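Long-range contact in aspartate--tRNA(Asp/Asn) ligase (Thermus thermophilus, PDB 1N9W), which attaches L-aspartate, activated with ATP as Asp-AMP, to both tRNA(Asp) and tRNA(Asn), working as a homodimeric class II synthetase of relaxed tRNA specificity: residues B[127-141]-B[236-249]. Residues are numbered along the deposited sequence; the frame is centred on the assembly and turned at random.
Sequences VQAALVRGFRRYLDR and ALLAEMLEEALNTA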
# COMPACT_ATOMS: atom_id res chain seq x y z
N VAL B 127 5.26 10.94 8.26
CA VAL B 127 4.64 11.86 7.32
C VAL B 127 4.47 11.17 5.97
O VAL B 127 3.44 11.31 5.32
CB VAL B 127 5.51 13.15 7.18
CG1 VAL B 127 4.98 14.03 6.05
CG2 VAL B 127 5.47 13.93 8.50
N GLN B 128 5.46 10.38 5.57
CA GLN B 128 5.38 9.66 4.29
C GLN B 128 4.19 8.69 4.28
O GLN B 128 3.51 8.55 3.27
CB GLN B 128 6.65 8.88 4.03
CG GLN B 128 6.67 8.20 2.67
CD GLN B 128 7.95 7.43 2.44
OE1 GLN B 128 8.03 6.24 2.73
NE2 GLN B 128 8.96 8.12 1.92
N ALA B 129 3.97 8.01 5.41
CA ALA B 129 2.88 7.06 5.50
C ALA B 129 1.58 7.82 5.33
O ALA B 129 0.62 7.31 4.74
CB ALA B 129 2.90 6.33 6.84
N ALA B 130 1.53 9.04 5.86
CA ALA B 130 0.31 9.82 5.72
C ALA B 130 0.12 10.21 4.25
O ALA B 130 -0.97 10.03 3.71
CB ALA B 130 0.38 11.06 6.62
N LEU B 131 1.17 10.70 3.60
CA LEU B 131 1.07 11.09 2.17
C LEU B 131 0.57 9.94 1.29
O LEU B 131 -0.25 10.14 0.40
CB LEU B 131 2.43 11.55 1.65
CG LEU B 131 3.03 12.81 2.28
CD1 LEU B 131 4.50 12.91 1.92
CD2 LEU B 131 2.26 14.04 1.83
N VAL B 132 1.08 8.74 1.54
CA VAL B 132 0.67 7.58 0.75
C VAL B 132 -0.79 7.22 1.04
O VAL B 132 -1.52 6.79 0.13
CB VAL B 132 1.60 6.38 1.06
CG1 VAL B 132 1.11 5.13 0.35
CG2 VAL B 132 3.02 6.72 0.61
N ARG B 133 -1.22 7.38 2.29
CA ARG B 133 -2.60 7.08 2.65
C ARG B 133 -3.51 8.03 1.87
O ARG B 133 -4.54 7.62 1.32
CB ARG B 133 -2.81 7.27 4.17
CG ARG B 133 -4.23 6.96 4.69
CD ARG B 133 -4.36 7.37 6.16
NE ARG B 133 -3.33 6.72 6.96
CZ ARG B 133 -2.57 7.33 7.87
NH1 ARG B 133 -2.72 8.63 8.12
NH2 ARG B 133 -1.63 6.64 8.50
N GLY B 134 -3.12 9.31 1.80
CA GLY B 134 -3.89 10.30 1.07
C GLY B 134 -3.93 9.96 -0.40
O GLY B 134 -4.94 10.14 -1.08
N PHE B 135 -2.80 9.46 -0.89
CA PHE B 135 -2.64 9.07 -2.29
C PHE B 135 -3.70 8.03 -2.66
O PHE B 135 -4.44 8.21 -3.62
CB PHE B 135 -1.25 8.48 -2.47
CG PHE B 135 -0.95 8.00 -3.86
CD1 PHE B 135 -0.63 8.89 -4.87
CD2 PHE B 135 -0.99 6.63 -4.15
CE1 PHE B 135 -0.33 8.44 -6.15
CE2 PHE B 135 -0.70 6.17 -5.43
CZ PHE B 135 -0.37 7.07 -6.43
N ARG B 136 -3.75 6.94 -1.89
CA ARG B 136 -4.70 5.86 -2.14
C ARG B 136 -6.17 6.26 -1.94
O ARG B 136 -7.05 5.79 -2.66
CB ARG B 136 -4.38 4.65 -1.25
CG ARG B 136 -2.98 4.07 -1.42
CD ARG B 136 -2.98 2.57 -1.08
NE ARG B 136 -1.63 1.99 -0.95
CZ ARG B 136 -0.87 2.08 0.13
NH1 ARG B 136 -1.32 2.74 1.20
NH2 ARG B 136 0.34 1.52 0.15
N ARG B 137 -6.43 7.11 -0.95
CA ARG B 137 -7.79 7.55 -0.66
C ARG B 137 -8.34 8.36 -1.83
O ARG B 137 -9.40 8.04 -2.37
CB ARG B 137 -7.83 8.41 0.61
CG ARG B 137 -9.23 8.55 1.24
CD ARG B 137 -9.37 9.76 2.18
NE ARG B 137 -8.55 9.71 3.40
CZ ARG B 137 -8.63 8.78 4.35
NH1 ARG B 137 -9.50 7.79 4.24
NH2 ARG B 137 -7.86 8.86 5.43
N TYR B 138 -7.63 9.40 -2.24
CA TYR B 138 -8.09 10.24 -3.34
C TYR B 138 -8.39 9.41 -4.58
O TYR B 138 -9.46 9.54 -5.17
CB TYR B 138 -7.07 11.32 -3.70
CG TYR B 138 -7.49 12.13 -4.91
CD1 TYR B 138 -8.48 13.11 -4.81
CD2 TYR B 138 -6.98 11.83 -6.18
CE1 TYR B 138 -8.97 13.77 -5.95
CE2 TYR B 138 -7.46 12.48 -7.32
CZ TYR B 138 -8.45 13.44 -7.19
OH TYR B 138 -8.94 14.06 -8.31
N LEU B 139 -7.45 8.56 -4.97
CA LEU B 139 -7.65 7.73 -6.15
C LEU B 139 -8.78 6.70 -5.98
O LEU B 139 -9.55 6.48 -6.91
CB LEU B 139 -6.33 7.05 -6.54
CG LEU B 139 -5.21 8.02 -6.98
CD1 LEU B 139 -3.88 7.28 -7.07
CD2 LEU B 139 -5.57 8.67 -8.34
N ASP B 140 -8.87 6.08 -4.80
CA ASP B 140 -9.95 5.11 -4.56
C ASP B 140 -11.31 5.80 -4.73
O ASP B 140 -12.24 5.22 -5.28
CB ASP B 140 -9.89 4.52 -3.13
CG ASP B 140 -8.83 3.43 -2.97
OD1 ASP B 140 -8.35 2.88 -4.00
OD2 ASP B 140 -8.48 3.12 -1.80
N ARG B 141 -11.43 7.03 -4.23
CA ARG B 141 -12.69 7.76 -4.35
C ARG B 141 -13.02 8.12 -5.81
O ARG B 141 -14.18 8.40 -6.12
CB ARG B 141 -12.66 9.02 -3.49
CG ARG B 141 -14.00 9.75 -3.39
CD ARG B 141 -14.03 10.65 -2.16
NE ARG B 141 -12.82 11.45 -2.11
CZ ARG B 141 -12.01 11.53 -1.06
NH1 ARG B 141 -12.27 10.87 0.06
NH2 ARG B 141 -10.91 12.28 -1.14
N ALA B 236 -4.92 17.66 -7.88
CA ALA B 236 -5.95 17.33 -6.89
C ALA B 236 -5.41 16.23 -5.97
O ALA B 236 -5.64 16.27 -4.76
CB ALA B 236 -7.22 16.87 -7.60
N LEU B 237 -4.70 15.27 -6.55
CA LEU B 237 -4.11 14.17 -5.82
C LEU B 237 -3.16 14.71 -4.74
O LEU B 237 -3.26 14.35 -3.57
CB LEU B 237 -3.33 13.25 -6.77
CG LEU B 237 -2.49 12.11 -6.19
CD1 LEU B 237 -3.38 11.09 -5.51
CD2 LEU B 237 -1.68 11.46 -7.30
N LEU B 238 -2.26 15.60 -5.15
CA LEU B 238 -1.29 16.20 -4.24
C LEU B 238 -1.95 16.98 -3.12
O LEU B 238 -1.52 16.91 -1.96
CB LEU B 238 -0.35 17.14 -5.00
CG LEU B 238 0.74 16.45 -5.80
CD1 LEU B 238 1.27 17.39 -6.86
CD2 LEU B 238 1.84 15.99 -4.86
N ALA B 239 -3.00 17.73 -3.45
CA ALA B 239 -3.71 18.52 -2.45
C ALA B 239 -4.23 17.60 -1.36
O ALA B 239 -4.16 17.92 -0.17
CB ALA B 239 -4.87 19.28 -3.11
N GLU B 240 -4.77 16.46 -1.77
CA GLU B 240 -5.30 15.49 -0.82
C GLU B 240 -4.16 14.94 0.04
O GLU B 240 -4.26 14.92 1.27
CB GLU B 240 -5.97 14.35 -1.59
CG GLU B 240 -6.53 13.23 -0.71
CD GLU B 240 -8.04 13.27 -0.62
OE1 GLU B 240 -8.68 13.83 -1.54
OE2 GLU B 240 -8.60 12.72 0.36
N MET B 241 -3.08 14.50 -0.61
CA MET B 241 -1.93 13.93 0.08
C MET B 241 -1.43 14.86 1.20
O MET B 241 -1.28 14.44 2.35
CB MET B 241 -0.83 13.62 -0.93
CG MET B 241 -1.18 12.48 -1.88
SD MET B 241 -0.10 12.41 -3.35
CE MET B 241 1.30 11.78 -2.60
N LEU B 242 -1.20 16.13 0.87
CA LEU B 242 -0.74 17.13 1.84
C LEU B 242 -1.75 17.35 2.97
O LEU B 242 -1.37 17.55 4.13
CB LEU B 242 -0.47 18.45 1.13
CG LEU B 242 0.93 18.59 0.50
CD1 LEU B 242 1.25 17.38 -0.36
CD2 LEU B 242 0.97 19.87 -0.34
N GLU B 243 -3.03 17.30 2.62
CA GLU B 243 -4.10 17.49 3.59
C GLU B 243 -4.09 16.36 4.63
O GLU B 243 -4.28 16.60 5.82
CB GLU B 243 -5.45 17.50 2.86
CG GLU B 243 -6.58 18.07 3.67
CD GLU B 243 -6.43 19.56 3.87
OE1 GLU B 243 -6.09 20.26 2.89
OE2 GLU B 243 -6.64 20.04 5.01
N GLU B 244 -3.87 15.14 4.15
CA GLU B 244 -3.83 13.96 5.00
C GLU B 244 -2.69 14.08 6.01
O GLU B 244 -2.87 13.82 7.20
CB GLU B 244 -3.66 12.71 4.14
CG GLU B 244 -3.77 11.37 4.88
CD GLU B 244 -5.06 11.23 5.67
OE1 GLU B 244 -6.09 11.81 5.25
OE2 GLU B 244 -5.05 10.52 6.70
N ALA B 245 -1.52 14.48 5.52
CA ALA B 245 -0.33 14.64 6.36
C ALA B 245 -0.57 15.71 7.40
O ALA B 245 -0.20 15.56 8.56
CB ALA B 245 0.86 15.03 5.49
N LEU B 246 -1.19 16.80 6.97
CA LEU B 246 -1.48 17.91 7.87
C LEU B 246 -2.46 17.47 8.97
O LEU B 246 -2.30 17.85 10.12
CB LEU B 246 -2.06 19.08 7.06
CG LEU B 246 -1.55 20.48 7.37
CD1 LEU B 246 -0.03 20.56 7.24
CD2 LEU B 246 -2.20 21.44 6.39
N ASN B 247 -3.46 16.66 8.61
CA ASN B 247 -4.44 16.22 9.60
C ASN B 247 -4.02 15.03 10.46
O ASN B 247 -4.38 14.98 11.64
CB ASN B 247 -5.77 15.89 8.92
CG ASN B 247 -6.41 17.12 8.27
OD1 ASN B 247 -6.17 18.25 8.68
ND2 ASN B 247 -7.24 16.88 7.26
N THR B 248 -3.28 14.09 9.90
CA THR B 248 -2.88 12.92 10.68
C THR B 248 -1.42 12.91 11.14
O THR B 248 -1.05 12.09 11.98
CB THR B 248 -3.21 11.61 9.92
OG1 THR B 248 -2.45 11.54 8.70
CG2 THR B 248 -4.71 11.56 9.58
N ALA B 249 -0.60 13.82 10.62
CA ALA B 249 0.81 13.88 11.03
C ALA B 249 1.23 15.31 11.35
O ALA B 249 2.38 15.71 11.10
CB ALA B 249 1.71 13.30 9.94
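Two helices of the class II synthetase catalytic domain, 119-141 and 227-248, run roughly antiparallel here, their axes 135° apart and only 7.3 Å from each other. Gly134 allows this closeness: its CA lies 4.2 Å from that of Met241, where a side chain would collide with the opposite backbone. Ala130 and Ala245, with only a methyl group each, keep the next turn close, their CA atoms 4.9 Å apart. On the charged flank, Glu240 and Glu244 act as knobs, each seated among four residues of 127-141, with apolar stems inside and carboxylates meeting arginines. Glu240 packs its CG against Tyr138 CB, and the bend at chi2 (106°) turns the carboxylate to Arg141. Arg141 NH2 lies 2.7 Å from Glu240 OE1 and donates to OE2 (2.8 Å) on the syn side, tilted 26° out of the carboxylate plane. With an alanine in place of Glu240, Arg141 would probably lose its salt-bridge mate and the hollow beside Gly134 and Tyr138 be left poorly filled. Glu244 OE2 takes a weak bond from Arg133 NH1 (3.3 Å); Arg133 also pairs through NE with Asp140 of the second subunit. Arg137 NH2 bonds weakly to Glu244 OE1 (3.4 Å), so one carboxylate probably balances part of two arginine charges. The flat Tyr138 ring lies with one face over Leu237 CA, a CH-pi contact. On the inner flank, unbranched Met241, bent at chi3, brings SD to the Phe135 ring edge, 3.9 Å from CD1. Both helices pack on the sheet, Phe135 on strands 192-198 and 215-222, Met241 on 215-222; helix 119-141 also faces the second subunit, Arg136 bridging Glu146 of its own chain and Glu146 of that subunit.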